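Local coordinates for protein fructose 1-phosphate kinase (Staphylococcus aureus, PDB 2JG5) that probably uses ATP to phosphorylate fructose 1-phosphate or tagatose 6-phosphate to the bisphosphate, as a sugar kinase of the PfkB family, at residues T111-L116 and S138-A143; D142-I147 and K164-S169; P175-P180 and A253-G258. One frame throughout, in Å; residues are numbered along the deposited sequence.

Interaction 1. Residues T111-L116 and S138-A143; sequences TQFEQL and SIPSDA
F113 reaches out from helix 110-120 and lays one face of its ring against P140. P140 CD sits over the middle of that face, 3.7 Å from the centroid of the F113 ring and only 11° off the ring normal. This is a CH-pi contact. P140 CG lies beside it and comes within 3.7 Å of F113 CE2. The two side chains come from opposite directions, and the proline edge carrying CG and CD covers the face of the phenyl ring. F113 has CG anti to its backbone N (chi1 -178°), which extends the ring away from its own helix toward residues 138-143. The far end of the ring meets A143, with CB of A143 3.7 Å from F113 CZ. This approach is oblique to the ring. I139 crosses F113 at about a right angle and brings its CD1 to 4.0 Å from CE1 of F113, also obliquely. The three partners are thus gathered round one aromatic group, and the contact is wholly apolar. A type I turn from P140 to A143, closed by the bond from A143 N to P140 O, sets the proline and the alanine on the same ring. F58 and Q146 also touch F113. The arrangement joins helix 110-120 to the connection from strand 128-132 into helix 143-154, on the periphery of the alpha/beta domain of the ribokinase-like fold.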
loop_
_atom_site.group_PDB
_atom_site.type_symbol
_atom_site.label_atom_id
_atom_site.label_comp_id
_atom_site.label_asym_id
_atom_site.label_seq_id
_atom_site.Cartn_x
_atom_site.Cartn_y
_atom_site.Cartn_z
ATOM N N THR A 111 -14.527 7.516 21.028
ATOM C CA THR A 111 -15.861 7.118 20.601
ATOM C C THR A 111 -15.859 5.791 19.831
ATOM O O THR A 111 -16.743 4.933 20.026
ATOM C CB THR A 111 -16.480 8.263 19.762
ATOM O OG1 THR A 111 -16.989 9.266 20.648
ATOM C CG2 THR A 111 -17.595 7.777 18.851
ATOM N N GLN A 112 -14.868 5.634 18.952
ATOM C CA GLN A 112 -14.688 4.406 18.197
ATOM C C GLN A 112 -14.277 3.238 19.085
ATOM O O GLN A 112 -14.809 2.137 18.946
ATOM C CB GLN A 112 -13.688 4.626 17.070
ATOM C CG GLN A 112 -14.343 5.255 15.852
ATOM C CD GLN A 112 -13.424 6.156 15.060
ATOM O OE1 GLN A 112 -12.210 6.207 15.290
ATOM N NE2 GLN A 112 -14.007 6.887 14.110
ATOM N N PHE A 113 -13.339 3.474 20.000
ATOM C CA PHE A 113 -12.985 2.455 20.978
ATOM C C PHE A 113 -14.197 2.058 21.836
ATOM O O PHE A 113 -14.380 0.878 22.154
ATOM C CB PHE A 113 -11.812 2.890 21.876
ATOM C CG PHE A 113 -11.402 1.827 22.856
ATOM C CD1 PHE A 113 -10.634 0.739 22.438
ATOM C CD2 PHE A 113 -11.828 1.880 24.184
ATOM C CE1 PHE A 113 -10.288 -0.263 23.325
ATOM C CE2 PHE A 113 -11.476 0.880 25.078
ATOM C CZ PHE A 113 -10.710 -0.191 24.649
ATOM N N GLU A 114 -15.011 3.053 22.197
ATOM C CA GLU A 114 -16.270 2.840 22.924
ATOM C C GLU A 114 -17.227 1.920 22.160
ATOM O O GLU A 114 -17.843 1.037 22.762
ATOM C CB GLU A 114 -16.942 4.180 23.241
ATOM C CG GLU A 114 -16.292 4.921 24.392
ATOM C CD GLU A 114 -16.474 6.439 24.355
ATOM O OE1 GLU A 114 -17.466 6.932 23.758
ATOM O OE2 GLU A 114 -15.618 7.144 24.957
ATOM N N GLN A 115 -17.323 2.118 20.844
ATOM C CA GLN A 115 -18.062 1.212 19.954
ATOM C C GLN A 115 -17.600 -0.252 20.053
ATOM O O GLN A 115 -18.426 -1.163 20.018
ATOM C CB GLN A 115 -17.931 1.656 18.497
ATOM C CG GLN A 115 -18.710 2.883 18.103
ATOM C CD GLN A 115 -18.518 3.244 16.639
ATOM O OE1 GLN A 115 -18.702 2.403 15.748
ATOM N NE2 GLN A 115 -18.149 4.491 16.380
ATOM N N LEU A 116 -16.285 -0.463 20.153
ATOM C CA LEU A 116 -15.722 -1.804 20.307
ATOM C C LEU A 116 -16.159 -2.443 21.615
ATOM O O LEU A 116 -16.589 -3.595 21.624
ATOM C CB LEU A 116 -14.187 -1.783 20.231
ATOM C CG LEU A 116 -13.465 -3.077 20.622
ATOM C CD1 LEU A 116 -13.932 -4.232 19.728
ATOM C CD2 LEU A 116 -11.944 -2.924 20.553
ATOM N N SER A 138 -3.281 5.550 20.122
ATOM C CA SER A 138 -4.506 6.351 20.156
ATOM C C SER A 138 -5.660 5.732 20.963
ATOM O O SER A 138 -6.652 6.412 21.240
ATOM C CB SER A 138 -4.970 6.701 18.733
ATOM O OG SER A 138 -5.231 5.535 17.981
ATOM N N ILE A 139 -5.534 4.461 21.351
ATOM C CA ILE A 139 -6.530 3.845 22.235
ATOM C C ILE A 139 -6.029 3.741 23.691
ATOM O O ILE A 139 -4.836 3.898 23.940
ATOM C CB ILE A 139 -7.083 2.485 21.675
ATOM C CG1 ILE A 139 -6.055 1.354 21.796
ATOM C CG2 ILE A 139 -7.592 2.666 20.246
ATOM C CD1 ILE A 139 -6.670 -0.035 21.708
ATOM N N PRO A 140 -6.940 3.500 24.657
ATOM C CA PRO A 140 -6.549 3.501 26.065
ATOM C C PRO A 140 -5.448 2.494 26.326
ATOM O O PRO A 140 -5.553 1.347 25.896
ATOM C CB PRO A 140 -7.821 3.059 26.784
ATOM C CG PRO A 140 -8.908 3.429 25.885
ATOM C CD PRO A 140 -8.375 3.202 24.501
ATOM N N SER A 141 -4.386 2.899 27.009
ATOM C CA SER A 141 -3.283 1.958 27.210
ATOM C C SER A 141 -3.724 0.769 28.072
ATOM O O SER A 141 -3.104 -0.298 28.024
ATOM C CB SER A 141 -2.012 2.645 27.732
ATOM O OG SER A 141 -2.250 3.402 28.908
ATOM N N ASP A 142 -4.815 0.954 28.824
ATOM C CA ASP A 142 -5.424 -0.127 29.601
ATOM C C ASP A 142 -6.574 -0.800 28.841
ATOM O O ASP A 142 -7.488 -1.343 29.458
ATOM C CB ASP A 142 -5.889 0.373 30.972
ATOM C CG ASP A 142 -7.182 1.219 30.909
ATOM O OD1 ASP A 142 -7.830 1.355 31.976
ATOM O OD2 ASP A 142 -7.551 1.747 29.827
ATOM N N ALA A 143 -6.508 -0.769 27.506
ATOM C CA ALA A 143 -7.541 -1.330 26.633
ATOM C C ALA A 143 -7.832 -2.812 26.891
ATOM O O ALA A 143 -8.984 -3.235 26.809
ATOM C CB ALA A 143 -7.178 -1.117 25.190
#

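Interaction 2. Residues D142-I147 and K164-S169; sequences DAYAQI and KELAES
Y144 and L166 make the close part of this contact, between two helices that run nearly parallel. The short segments 143-147 and 164-169 cross at -22°, with their axes 8.9 Å apart. L166 CD1 lies 3.9 Å from Y144 CE2 and equally near CD2, so one methyl branch lies against the CD2-CE2 bond of the phenol ring, on an oblique approach. L166 CB is close behind, 4.0 Å from CD2 of Y144, and the two side chains cross at about a right angle. L166 has CG anti to its carbonyl carbon (chi1 -52°), which carries the methyl branch across to the tyrosine. The hydroxyl of Y144 is bonded to G133 O, and the ring also touches V131, V135 and A162.

At the next residue, A145, which faces S169 about a turn beyond L166, the fit is looser. A145 CB comes no nearer to S169 than 4.3 Å, at the carbonyl O of S169. Here a water spans the gap. It accepts from A145 N at 3.0 Å and donates to S169 OG at 2.6 Å. The same hydroxyl donates back to L166 O, 2.7 Å from OG, within its own helix. S169 OG is therefore held by two bonds, and its rotation is probably fixed by them. A145 N lies in the first turn of its helix, where an amide has no helical carbonyl to bond; the water serves it instead. The chemistry implies a seam of two kinds: direct apolar contact at the buried tyrosine, and a water-mediated polar link where the helices are less closely fitted.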
loop_
_atom_site.group_PDB
_atom_site.type_symbol
_atom_site.label_atom_id
_atom_site.label_comp_id
_atom_site.label_asym_id
_atom_site.label_seq_id
_atom_site.Cartn_x
_atom_site.Cartn_y
_atom_site.Cartn_z
ATOM N N ASP A 142 -4.815 0.954 28.824
ATOM C CA ASP A 142 -5.424 -0.127 29.601
ATOM C C ASP A 142 -6.574 -0.800 28.841
ATOM O O ASP A 142 -7.488 -1.343 29.458
ATOM C CB ASP A 142 -5.889 0.373 30.972
ATOM C CG ASP A 142 -7.182 1.219 30.909
ATOM O OD1 ASP A 142 -7.830 1.355 31.976
ATOM O OD2 ASP A 142 -7.551 1.747 29.827
ATOM N N ALA A 143 -6.508 -0.769 27.506
ATOM C CA ALA A 143 -7.541 -1.330 26.633
ATOM C C ALA A 143 -7.832 -2.812 26.891
ATOM O O ALA A 143 -8.984 -3.235 26.809
ATOM C CB ALA A 143 -7.178 -1.117 25.190
ATOM N N TYR A 144 -6.797 -3.592 27.205
ATOM C CA TYR A 144 -6.980 -5.010 27.541
ATOM C C TYR A 144 -7.887 -5.166 28.754
ATOM O O TYR A 144 -8.831 -5.970 28.735
ATOM C CB TYR A 144 -5.632 -5.722 27.758
ATOM C CG TYR A 144 -5.075 -6.310 26.483
ATOM C CD1 TYR A 144 -5.334 -7.639 26.138
ATOM C CD2 TYR A 144 -4.306 -5.539 25.604
ATOM C CE1 TYR A 144 -4.840 -8.189 24.958
ATOM C CE2 TYR A 144 -3.813 -6.079 24.423
ATOM C CZ TYR A 144 -4.096 -7.406 24.109
ATOM O OH TYR A 144 -3.619 -7.961 22.947
ATOM N N ALA A 145 -7.613 -4.375 29.787
ATOM C CA ALA A 145 -8.359 -4.418 31.031
ATOM C C ALA A 145 -9.802 -3.964 30.855
ATOM O O ALA A 145 -10.696 -4.482 31.514
ATOM C CB ALA A 145 -7.669 -3.552 32.089
ATOM N N GLN A 146 -10.008 -2.975 29.995
ATOM C CA GLN A 146 -11.335 -2.424 29.724
ATOM C C GLN A 146 -12.221 -3.454 29.021
ATOM O O GLN A 146 -13.433 -3.504 29.234
ATOM C CB GLN A 146 -11.238 -1.142 28.891
ATOM C CG GLN A 146 -10.544 0.044 29.594
ATOM C CD GLN A 146 -10.893 1.390 28.948
ATOM O OE1 GLN A 146 -11.915 1.517 28.268
ATOM N NE2 GLN A 146 -10.044 2.393 29.156
ATOM N N ILE A 147 -11.596 -4.288 28.194
ATOM C CA ILE A 147 -12.284 -5.405 27.573
ATOM C C ILE A 147 -12.503 -6.487 28.641
ATOM O O ILE A 147 -13.641 -6.924 28.871
ATOM C CB ILE A 147 -11.505 -5.909 26.319
ATOM C CG1 ILE A 147 -11.759 -4.964 25.138
ATOM C CG2 ILE A 147 -11.886 -7.351 25.959
ATOM C CD1 ILE A 147 -10.636 -4.927 24.105
ATOM N N LYS A 164 3.884 -8.775 28.285
ATOM C CA LYS A 164 3.793 -9.183 29.695
ATOM C C LYS A 164 2.869 -8.326 30.572
ATOM O O LYS A 164 1.988 -8.877 31.243
ATOM C CB LYS A 164 5.183 -9.347 30.338
ATOM C CG LYS A 164 6.034 -8.077 30.415
ATOM C CD LYS A 164 7.463 -8.365 30.900
ATOM C CE LYS A 164 8.447 -8.567 29.738
ATOM N NZ LYS A 164 8.749 -7.296 29.008
ATOM N N GLU A 165 3.043 -7.002 30.552
ATOM C CA GLU A 165 2.268 -6.128 31.446
ATOM C C GLU A 165 0.768 -6.154 31.132
ATOM O O GLU A 165 -0.067 -6.098 32.048
ATOM C CB GLU A 165 2.841 -4.681 31.542
ATOM C CG GLU A 165 2.683 -3.761 30.302
ATOM C CD GLU A 165 2.806 -2.241 30.617
ATOM O OE1 GLU A 165 3.173 -1.856 31.761
ATOM O OE2 GLU A 165 2.529 -1.423 29.704
ATOM N N LEU A 166 0.441 -6.271 29.847
ATOM C CA LEU A 166 -0.951 -6.309 29.396
ATOM C C LEU A 166 -1.626 -7.631 29.731
ATOM O O LEU A 166 -2.815 -7.654 30.085
ATOM C CB LEU A 166 -1.057 -6.017 27.895
ATOM C CG LEU A 166 -0.360 -4.756 27.376
ATOM C CD1 LEU A 166 -0.534 -4.648 25.868
ATOM C CD2 LEU A 166 -0.856 -3.499 28.077
ATOM N N ALA A 167 -0.866 -8.720 29.610
ATOM C CA ALA A 167 -1.295 -10.035 30.070
ATOM C C ALA A 167 -1.501 -9.999 31.579
ATOM O O ALA A 167 -2.508 -10.503 32.086
ATOM C CB ALA A 167 -0.278 -11.094 29.697
ATOM N N GLU A 168 -0.549 -9.384 32.285
ATOM C CA GLU A 168 -0.625 -9.230 33.740
ATOM C C GLU A 168 -1.871 -8.470 34.192
ATOM O O GLU A 168 -2.438 -8.790 35.230
ATOM C CB GLU A 168 0.638 -8.555 34.292
ATOM C CG GLU A 168 1.852 -9.478 34.396
ATOM C CD GLU A 168 3.046 -8.820 35.079
ATOM O OE1 GLU A 168 3.596 -7.838 34.527
ATOM O OE2 GLU A 168 3.436 -9.296 36.169
ATOM N N SER A 169 -2.303 -7.487 33.397
ATOM C CA SER A 169 -3.422 -6.612 33.774
ATOM C C SER A 169 -4.813 -7.240 33.659
ATOM O O SER A 169 -5.782 -6.726 34.231
ATOM C CB SER A 169 -3.388 -5.313 32.963
ATOM O OG SER A 169 -3.716 -5.545 31.601
HETATM O O HOH W 1 -4.838 -3.559 30.388
#

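Interaction 3. Residues P175-P180 and A253-G258; sequences PLFIKP and AGMVAG
F177 meets M255 and V256 of helix 247-260, and it carries nearly all of the contact made by residues 175-180. Before it, L176 sets out toward the helix at its first bond, but its side chain comes no closer than 5.9 Å to residues 253-258. The L176 carbonyl is bonded to S213 OG. At F177 the chain forms a short, weakly bonded strand, and the ring swings out to the helix. Its CG stands between the backbone N and the carbonyl carbon (chi1 69°). The CE2 corner does most of the touching. M255 CG lies 3.8 Å from F177 CE2, on an oblique approach, and M255 CB is 4.0 Å from CZ of F177. The methionine bends at chi2 (74°), and the two side chains slide past each other in opposite directions. V256 meets the ring differently. Its CG2 lies at the ring edge, near the plane, 4.1 Å from F177 CE2, and the two side chains cross at about a right angle. The next residue, I178, packs instead on V160 and L171. K179 then touches D161. Strand 177-178 pairs with strand 157-161 on one side, and on the other I178 and P180 bond through their backbones to I215 and S217 of strand 214-217. Helix 247-260 lies against it through F177, while M255 packs further on helix 265-280 and A253 on helix 38-48.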
loop_
_atom_site.group_PDB
_atom_site.type_symbol
_atom_site.label_atom_id
_atom_site.label_comp_id
_atom_site.label_asym_id
_atom_site.label_seq_id
_atom_site.Cartn_x
_atom_site.Cartn_y
_atom_site.Cartn_z
ATOM N N PRO A 175 -8.950 -14.542 33.035
ATOM C CA PRO A 175 -9.002 -14.957 31.643
ATOM C C PRO A 175 -8.926 -16.478 31.568
ATOM O O PRO A 175 -8.402 -17.106 32.482
ATOM C CB PRO A 175 -7.740 -14.324 31.045
ATOM C CG PRO A 175 -6.829 -14.115 32.206
ATOM C CD PRO A 175 -7.726 -13.775 33.336
ATOM N N LEU A 176 -9.446 -17.062 30.494
ATOM C CA LEU A 176 -9.457 -18.510 30.332
ATOM C C LEU A 176 -8.040 -19.059 30.254
ATOM O O LEU A 176 -7.722 -20.047 30.892
ATOM C CB LEU A 176 -10.247 -18.898 29.091
ATOM C CG LEU A 176 -10.256 -20.384 28.756
ATOM C CD1 LEU A 176 -11.153 -21.136 29.733
ATOM C CD2 LEU A 176 -10.702 -20.583 27.311
ATOM N N PHE A 177 -7.217 -18.427 29.426
ATOM C CA PHE A 177 -5.765 -18.552 29.500
ATOM C C PHE A 177 -5.065 -17.302 28.972
ATOM O O PHE A 177 -5.633 -16.533 28.194
ATOM C CB PHE A 177 -5.240 -19.821 28.799
ATOM C CG PHE A 177 -5.373 -19.809 27.299
ATOM C CD1 PHE A 177 -4.330 -19.357 26.499
ATOM C CD2 PHE A 177 -6.526 -20.299 26.685
ATOM C CE1 PHE A 177 -4.441 -19.363 25.108
ATOM C CE2 PHE A 177 -6.651 -20.314 25.297
ATOM C CZ PHE A 177 -5.602 -19.845 24.502
ATOM N N ILE A 178 -3.835 -17.107 29.446
ATOM C CA ILE A 178 -2.870 -16.192 28.840
ATOM C C ILE A 178 -1.691 -17.005 28.264
ATOM O O ILE A 178 -1.543 -18.189 28.573
ATOM C CB ILE A 178 -2.377 -15.146 29.848
ATOM C CG1 ILE A 178 -1.925 -15.836 31.148
ATOM C CG2 ILE A 178 -3.483 -14.116 30.087
ATOM C CD1 ILE A 178 -1.106 -14.967 32.070
ATOM N N LYS A 179 -0.857 -16.377 27.434
ATOM C CA LYS A 179 0.214 -17.116 26.755
ATOM C C LYS A 179 1.603 -16.448 26.778
ATOM O O LYS A 179 2.135 -16.084 25.731
ATOM C CB LYS A 179 -0.205 -17.472 25.313
ATOM C CG LYS A 179 0.596 -18.623 24.712
ATOM C CD LYS A 179 0.365 -18.821 23.226
ATOM C CE LYS A 179 0.998 -17.712 22.412
ATOM N NZ LYS A 179 2.491 -17.739 22.509
ATOM N N PRO A 180 2.214 -16.308 27.966
ATOM C CA PRO A 180 3.538 -15.693 27.960
ATOM C C PRO A 180 4.627 -16.652 27.468
ATOM O O PRO A 180 4.407 -17.859 27.363
ATOM C CB PRO A 180 3.766 -15.357 29.432
ATOM C CG PRO A 180 3.025 -16.432 30.164
ATOM C CD PRO A 180 1.789 -16.683 29.330
ATOM N N ALA A 253 -5.011 -20.214 18.482
ATOM C CA ALA A 253 -6.139 -20.738 17.687
ATOM C C ALA A 253 -6.352 -22.250 17.862
ATOM O O ALA A 253 -7.477 -22.707 17.934
ATOM C CB ALA A 253 -5.968 -20.386 16.194
ATOM N N GLY A 254 -5.270 -23.016 17.915
ATOM C CA GLY A 254 -5.356 -24.460 18.152
ATOM C C GLY A 254 -6.029 -24.794 19.470
ATOM O O GLY A 254 -6.886 -25.686 19.537
ATOM N N MET A 255 -5.653 -24.060 20.516
ATOM C CA MET A 255 -6.170 -24.302 21.863
ATOM C C MET A 255 -7.646 -23.947 21.957
ATOM O O MET A 255 -8.444 -24.727 22.485
ATOM C CB MET A 255 -5.365 -23.514 22.902
ATOM C CG MET A 255 -5.735 -23.855 24.346
ATOM S SD MET A 255 -5.107 -25.477 24.873
ATOM C CE MET A 255 -5.941 -25.634 26.454
ATOM N N VAL A 256 -8.003 -22.770 21.440
ATOM C CA VAL A 256 -9.395 -22.340 21.426
ATOM C C VAL A 256 -10.259 -23.308 20.614
ATOM O O VAL A 256 -11.303 -23.737 21.099
ATOM C CB VAL A 256 -9.558 -20.891 20.916
ATOM C CG1 VAL A 256 -11.019 -20.514 20.875
ATOM C CG2 VAL A 256 -8.786 -19.916 21.814
ATOM N N ALA A 257 -9.805 -23.681 19.411
ATOM C CA ALA A 257 -10.573 -24.596 18.554
ATOM C C ALA A 257 -10.837 -25.929 19.251
ATOM O O ALA A 257 -11.945 -26.462 19.157
ATOM C CB ALA A 257 -9.892 -24.825 17.243
ATOM N N GLY A 258 -9.816 -26.446 19.940
ATOM C CA GLY A 258 -9.920 -27.681 20.726
ATOM C C GLY A 258 -11.019 -27.614 21.777
ATOM O O GLY A 258 -11.913 -28.457 21.787
#

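Overall arrangement
Interactions 1 and 2 share D142 and A143 and use the same start of helix 143-154, which meets helix 110-120 in one and helix 164-170 in the other. They touch directly, with Q146 packing on both F113 and P140. Interaction 3 lies deeper, its centre about 9 Å from the centre of the chain against 19 Å for interaction 1 and 15 Å for interaction 2. It joins the sheet to a much later helix. Interactions 1 and 3 are buried and apolar, each built round a phenylalanine. Interaction 2 is only partly buried and adds a water bridge to its apolar contact.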